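Local coordinates for divalent-cation tolerance protein CutA (Thermotoga maritima, PDB 1O5J) that probably takes part in resistance toward heavy metals, as a homotrimer of the CutA family thought to bind copper, at residues I14-T19 with E76-L81; L27-K32 with L84-T89. All blocks are in the same frame, centred on the assembly; numbering follows the deposited sequence.

From the N terminus the chain runs through strand 13-20, helix 23-35, the hairpin of strands 41-53 and 56-70, helix 74-84 and strand 92-100. Contact 1 closes the longer loop, bringing helix 74-84 back over strand 13-20 after 56 intervening residues. Contact 2 opens on helix 23-35, inside that loop, and ends at 84-89, beyond it, so the two closures cross. Together they tie strand 13-20, helices 23-35 and 74-84, and the loop leading to strand 92-100 to one another. They lie about 10 Å apart, centre to centre, and meet directly: L81 CD2 lies 3.7 Å from I29 CG2, while S18 OG and H85 NE2 form a weak, probable hydrogen bond.

Contact 1: I14-T19 with E76-L81; sequences ILVYST and ELYEEL
V16 of the strand packs against L77, Y78 and L81 of the helix, and no hydrogen bond joins the two segments. The tight part is the meeting of V16 and L77, whose side chains reach tip to tip: V16 CG2 lies 3.8 Å from L77 CD2, and V16 CB is 4.0 Å from the same methyl. L77 reaches this far because its CG stands anti to the backbone N (chi1 175°), extending the branch toward the sheet. V16 CG1 touches L81 more loosely, 4.3 Å from L81 CD1, and also meets Y78 CE1 at 4.2 Å. Y78 comes in from the flank, its ring oblique to the valine, with CE1 4.1 Å from V16 CG2; its hydroxyl is hydrogen-bonded to T94, which anchors the ring's far end on strand 92-100. By contrast, E79 on the outer side of the helix is exposed, and E80 forms a salt bridge with K36. I92 also touches V16, Y78 and L81 and so belongs to the same apolar layer. The segment axes approach to 10.8 Å at 12°, so helix and strand run nearly parallel, with side chains of both meeting between them. This is helix-on-sheet packing in the ferredoxin-like α/β sandwich of the CutA family.

Contact 2: L27-K32 with L84-T89; sequences LEIGRK and LHPYET
This is a partly buried, mainly apolar contact between helix 23-35 and the end of helix 74-84 with the loop that follows it. No hydrogen bond crosses it, and the evidence for packing centres on L84, which meets both I29 and K32. The side chains of I29 and L84 run alongside one another but point opposite ways, with I29 CG1 4.1 Å from L84 CB. Farther along, I29 CD1 lies 3.7 Å from the backbone L84 O and 4.2 Å from P86 CD, so one methyl spans the change from helix to loop. The I29 CG1 branch points this way because it is anti to the carbonyl carbon (chi1 -71°).

K32 contributes its hydrocarbon part: K32 CD is 3.9 Å from L84 CD1, and K32 CB is 4.0 Å from that same methyl. The lysine is stretched out from CG onward, and it passes obliquely across the leucine.

H85 is the first residue to depart from helical backbone angles. Its ring accepts a bond from the backbone, Y87 N to H85 ND1 at 3.2 Å. The N-H...acceptor angle of 161° makes it fairly straight, and the donor nitrogen lies almost exactly in the ring plane. That bond ties the imidazole to the backbone of the loop, while F20 stacks on it and Y87 OH is hydrogen-bonded to E62. The whole joins two helices on the same side of the sheet where helix 74-84 gives way to the loop before strand 92-100, a helix-to-strand connection of the ferredoxin-like CutA fold.

Contact 1: I14-T19 with E76-L81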
# COMPACT_ATOMS: atom_id res chain seq x y z
N ILE A 14 10.52 -1.47 -8.53
CA ILE A 14 9.17 -1.99 -8.45
C ILE A 14 8.80 -2.33 -7.03
O ILE A 14 9.65 -2.51 -6.15
CB ILE A 14 8.96 -3.23 -9.34
CG1 ILE A 14 9.84 -4.39 -8.89
CG2 ILE A 14 9.13 -2.89 -10.82
CD1 ILE A 14 9.41 -5.68 -9.44
N LEU A 15 7.49 -2.49 -6.86
CA LEU A 15 6.89 -2.89 -5.62
C LEU A 15 6.01 -4.10 -5.90
O LEU A 15 5.11 -4.03 -6.73
CB LEU A 15 6.06 -1.73 -5.10
CG LEU A 15 5.91 -1.63 -3.61
CD1 LEU A 15 7.29 -1.50 -2.96
CD2 LEU A 15 4.97 -0.42 -3.30
N VAL A 16 6.34 -5.22 -5.29
CA VAL A 16 5.56 -6.45 -5.41
C VAL A 16 4.89 -6.72 -4.05
O VAL A 16 5.51 -6.59 -3.00
CB VAL A 16 6.46 -7.61 -5.82
CG1 VAL A 16 5.74 -8.94 -5.86
CG2 VAL A 16 7.06 -7.31 -7.15
N TYR A 17 3.61 -7.09 -4.09
CA TYR A 17 2.77 -7.36 -2.89
C TYR A 17 2.38 -8.82 -2.86
O TYR A 17 2.01 -9.40 -3.89
CB TYR A 17 1.51 -6.51 -3.00
CG TYR A 17 0.59 -6.48 -1.82
CD1 TYR A 17 -0.40 -7.44 -1.67
CD2 TYR A 17 0.65 -5.45 -0.87
CE1 TYR A 17 -1.31 -7.39 -0.59
CE2 TYR A 17 -0.26 -5.42 0.25
CZ TYR A 17 -1.22 -6.41 0.37
OH TYR A 17 -2.15 -6.43 1.42
N SER A 18 2.44 -9.41 -1.67
CA SER A 18 1.82 -10.72 -1.43
C SER A 18 1.31 -10.80 0.00
O SER A 18 1.57 -9.90 0.84
CB SER A 18 2.78 -11.84 -1.74
OG SER A 18 2.18 -13.14 -1.65
N THR A 19 0.51 -11.84 0.27
CA THR A 19 0.06 -12.13 1.63
C THR A 19 0.43 -13.54 2.05
O THR A 19 0.54 -14.43 1.23
CB THR A 19 -1.47 -11.91 1.77
OG1 THR A 19 -2.20 -12.91 1.05
CG2 THR A 19 -1.89 -10.62 1.15
N GLU A 76 12.59 -13.37 -11.53
CA GLU A 76 13.21 -14.23 -10.54
C GLU A 76 12.42 -14.16 -9.23
O GLU A 76 12.18 -15.18 -8.61
CB GLU A 76 14.66 -13.83 -10.29
CG GLU A 76 15.62 -14.08 -11.42
CD GLU A 76 16.97 -13.43 -11.14
OE1 GLU A 76 17.14 -12.22 -11.44
OE2 GLU A 76 17.86 -14.14 -10.63
N LEU A 77 12.00 -12.96 -8.84
CA LEU A 77 11.22 -12.77 -7.64
C LEU A 77 9.88 -13.48 -7.66
O LEU A 77 9.53 -14.16 -6.70
CB LEU A 77 11.01 -11.26 -7.34
CG LEU A 77 10.11 -10.86 -6.16
CD1 LEU A 77 10.59 -11.46 -4.91
CD2 LEU A 77 10.08 -9.34 -5.99
N TYR A 78 9.11 -13.31 -8.73
CA TYR A 78 7.85 -14.06 -8.90
C TYR A 78 8.08 -15.57 -8.83
O TYR A 78 7.32 -16.30 -8.16
CB TYR A 78 7.16 -13.71 -10.24
CG TYR A 78 6.23 -12.53 -10.17
CD1 TYR A 78 6.70 -11.25 -9.92
CD2 TYR A 78 4.84 -12.70 -10.35
CE1 TYR A 78 5.82 -10.14 -9.86
CE2 TYR A 78 3.97 -11.60 -10.33
CZ TYR A 78 4.45 -10.35 -10.06
OH TYR A 78 3.58 -9.32 -10.03
N GLU A 79 9.08 -16.06 -9.55
CA GLU A 79 9.31 -17.50 -9.59
C GLU A 79 9.78 -18.02 -8.23
O GLU A 79 9.32 -19.04 -7.79
CB GLU A 79 10.19 -17.93 -10.78
CG GLU A 79 11.62 -17.47 -10.79
CD GLU A 79 12.36 -17.82 -12.08
OE1 GLU A 79 11.68 -18.11 -13.10
OE2 GLU A 79 13.61 -17.80 -12.07
N GLU A 80 10.58 -17.25 -7.49
CA GLU A 80 10.98 -17.64 -6.12
C GLU A 80 9.82 -17.57 -5.11
O GLU A 80 9.64 -18.46 -4.30
CB GLU A 80 12.12 -16.76 -5.63
CG GLU A 80 12.76 -17.24 -4.33
CD GLU A 80 13.68 -18.44 -4.53
OE1 GLU A 80 14.00 -18.74 -5.68
OE2 GLU A 80 14.08 -19.07 -3.53
N LEU A 81 9.05 -16.49 -5.14
CA LEU A 81 7.87 -16.42 -4.27
C LEU A 81 6.91 -17.55 -4.58
O LEU A 81 6.32 -18.10 -3.69
CB LEU A 81 7.10 -15.13 -4.49
CG LEU A 81 7.38 -13.99 -3.56
CD1 LEU A 81 6.56 -12.80 -4.05
CD2 LEU A 81 7.03 -14.40 -2.11

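Contact 2: L27-K32 with L84-T89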
# COMPACT_ATOMS: atom_id res chain seq x y z
N LEU A 27 8.11 -13.33 7.36
CA LEU A 27 9.46 -12.88 7.66
C LEU A 27 10.51 -13.87 7.17
O LEU A 27 11.61 -13.47 6.87
CB LEU A 27 9.65 -12.69 9.15
CG LEU A 27 8.70 -11.77 9.94
CD1 LEU A 27 9.08 -11.65 11.41
CD2 LEU A 27 8.64 -10.44 9.35
N GLU A 28 10.16 -15.15 7.21
CA GLU A 28 11.01 -16.22 6.74
C GLU A 28 11.23 -16.04 5.23
O GLU A 28 12.35 -16.12 4.72
CB GLU A 28 10.35 -17.57 7.02
CG GLU A 28 11.21 -18.80 6.69
CD GLU A 28 10.37 -20.08 6.66
OE1 GLU A 28 10.43 -20.83 7.64
OE2 GLU A 28 9.64 -20.33 5.66
N ILE A 29 10.16 -15.82 4.50
CA ILE A 29 10.30 -15.61 3.05
C ILE A 29 11.04 -14.30 2.69
O ILE A 29 11.93 -14.28 1.78
CB ILE A 29 8.91 -15.76 2.37
CG1 ILE A 29 8.52 -17.23 2.39
CG2 ILE A 29 8.91 -15.17 0.97
CD1 ILE A 29 7.07 -17.54 2.09
N GLY A 30 10.71 -13.22 3.40
CA GLY A 30 11.44 -11.97 3.25
C GLY A 30 12.95 -12.19 3.36
O GLY A 30 13.70 -11.74 2.50
N ARG A 31 13.37 -12.88 4.41
CA ARG A 31 14.77 -13.16 4.70
C ARG A 31 15.40 -14.00 3.59
O ARG A 31 16.48 -13.70 3.17
CB ARG A 31 14.90 -13.84 6.06
CG ARG A 31 16.34 -14.18 6.50
CD ARG A 31 16.59 -15.64 6.91
NE ARG A 31 15.73 -16.12 8.00
CZ ARG A 31 14.85 -17.13 7.92
NH1 ARG A 31 14.14 -17.46 9.00
NH2 ARG A 31 14.64 -17.80 6.78
N LYS A 32 14.70 -15.03 3.12
CA LYS A 32 15.19 -15.90 2.05
C LYS A 32 15.34 -15.11 0.78
O LYS A 32 16.31 -15.30 0.05
CB LYS A 32 14.23 -17.09 1.82
CG LYS A 32 14.47 -18.22 2.76
CD LYS A 32 13.51 -19.38 2.53
CE LYS A 32 13.78 -20.51 3.52
NZ LYS A 32 12.74 -21.56 3.40
N LEU A 84 8.23 -20.72 -2.91
CA LEU A 84 8.25 -20.67 -1.45
C LEU A 84 6.88 -20.55 -0.82
O LEU A 84 6.75 -20.76 0.40
CB LEU A 84 9.14 -19.53 -0.96
CG LEU A 84 10.66 -19.71 -1.17
CD1 LEU A 84 11.35 -18.46 -0.61
CD2 LEU A 84 11.20 -20.97 -0.53
N HIS A 85 5.89 -20.17 -1.61
CA HIS A 85 4.61 -19.72 -1.07
C HIS A 85 3.78 -20.92 -0.57
O HIS A 85 3.65 -21.89 -1.26
CB HIS A 85 3.82 -18.91 -2.08
CG HIS A 85 3.02 -17.83 -1.45
ND1 HIS A 85 1.93 -18.09 -0.64
CD2 HIS A 85 3.18 -16.48 -1.42
CE1 HIS A 85 1.46 -16.95 -0.18
NE2 HIS A 85 2.20 -15.96 -0.63
N PRO A 86 3.31 -20.89 0.67
CA PRO A 86 2.46 -21.98 1.14
C PRO A 86 1.12 -22.05 0.42
O PRO A 86 0.57 -23.15 0.30
CB PRO A 86 2.27 -21.67 2.61
CG PRO A 86 2.47 -20.22 2.70
CD PRO A 86 3.62 -19.93 1.75
N TYR A 87 0.61 -20.94 -0.10
CA TYR A 87 -0.73 -20.97 -0.72
C TYR A 87 -0.61 -21.57 -2.08
O TYR A 87 0.35 -21.31 -2.77
CB TYR A 87 -1.32 -19.60 -0.89
CG TYR A 87 -1.64 -18.85 0.39
CD1 TYR A 87 -1.68 -19.50 1.63
CD2 TYR A 87 -1.89 -17.50 0.35
CE1 TYR A 87 -1.95 -18.82 2.79
CE2 TYR A 87 -2.16 -16.79 1.51
CZ TYR A 87 -2.23 -17.47 2.73
OH TYR A 87 -2.50 -16.79 3.86
N GLU A 88 -1.62 -22.33 -2.48
CA GLU A 88 -1.64 -22.91 -3.80
C GLU A 88 -1.77 -21.82 -4.87
O GLU A 88 -1.11 -21.90 -5.87
CB GLU A 88 -2.77 -23.95 -3.92
CG GLU A 88 -2.59 -25.19 -3.04
CD GLU A 88 -1.36 -26.04 -3.37
OE1 GLU A 88 -0.72 -25.83 -4.43
OE2 GLU A 88 -1.02 -26.93 -2.56
N THR A 89 -2.59 -20.81 -4.64
CA THR A 89 -2.71 -19.66 -5.54
C THR A 89 -2.54 -18.36 -4.76
O THR A 89 -3.50 -17.74 -4.35
CB THR A 89 -4.07 -19.66 -6.22
OG1 THR A 89 -4.29 -20.92 -6.87
CG2 THR A 89 -4.14 -18.59 -7.28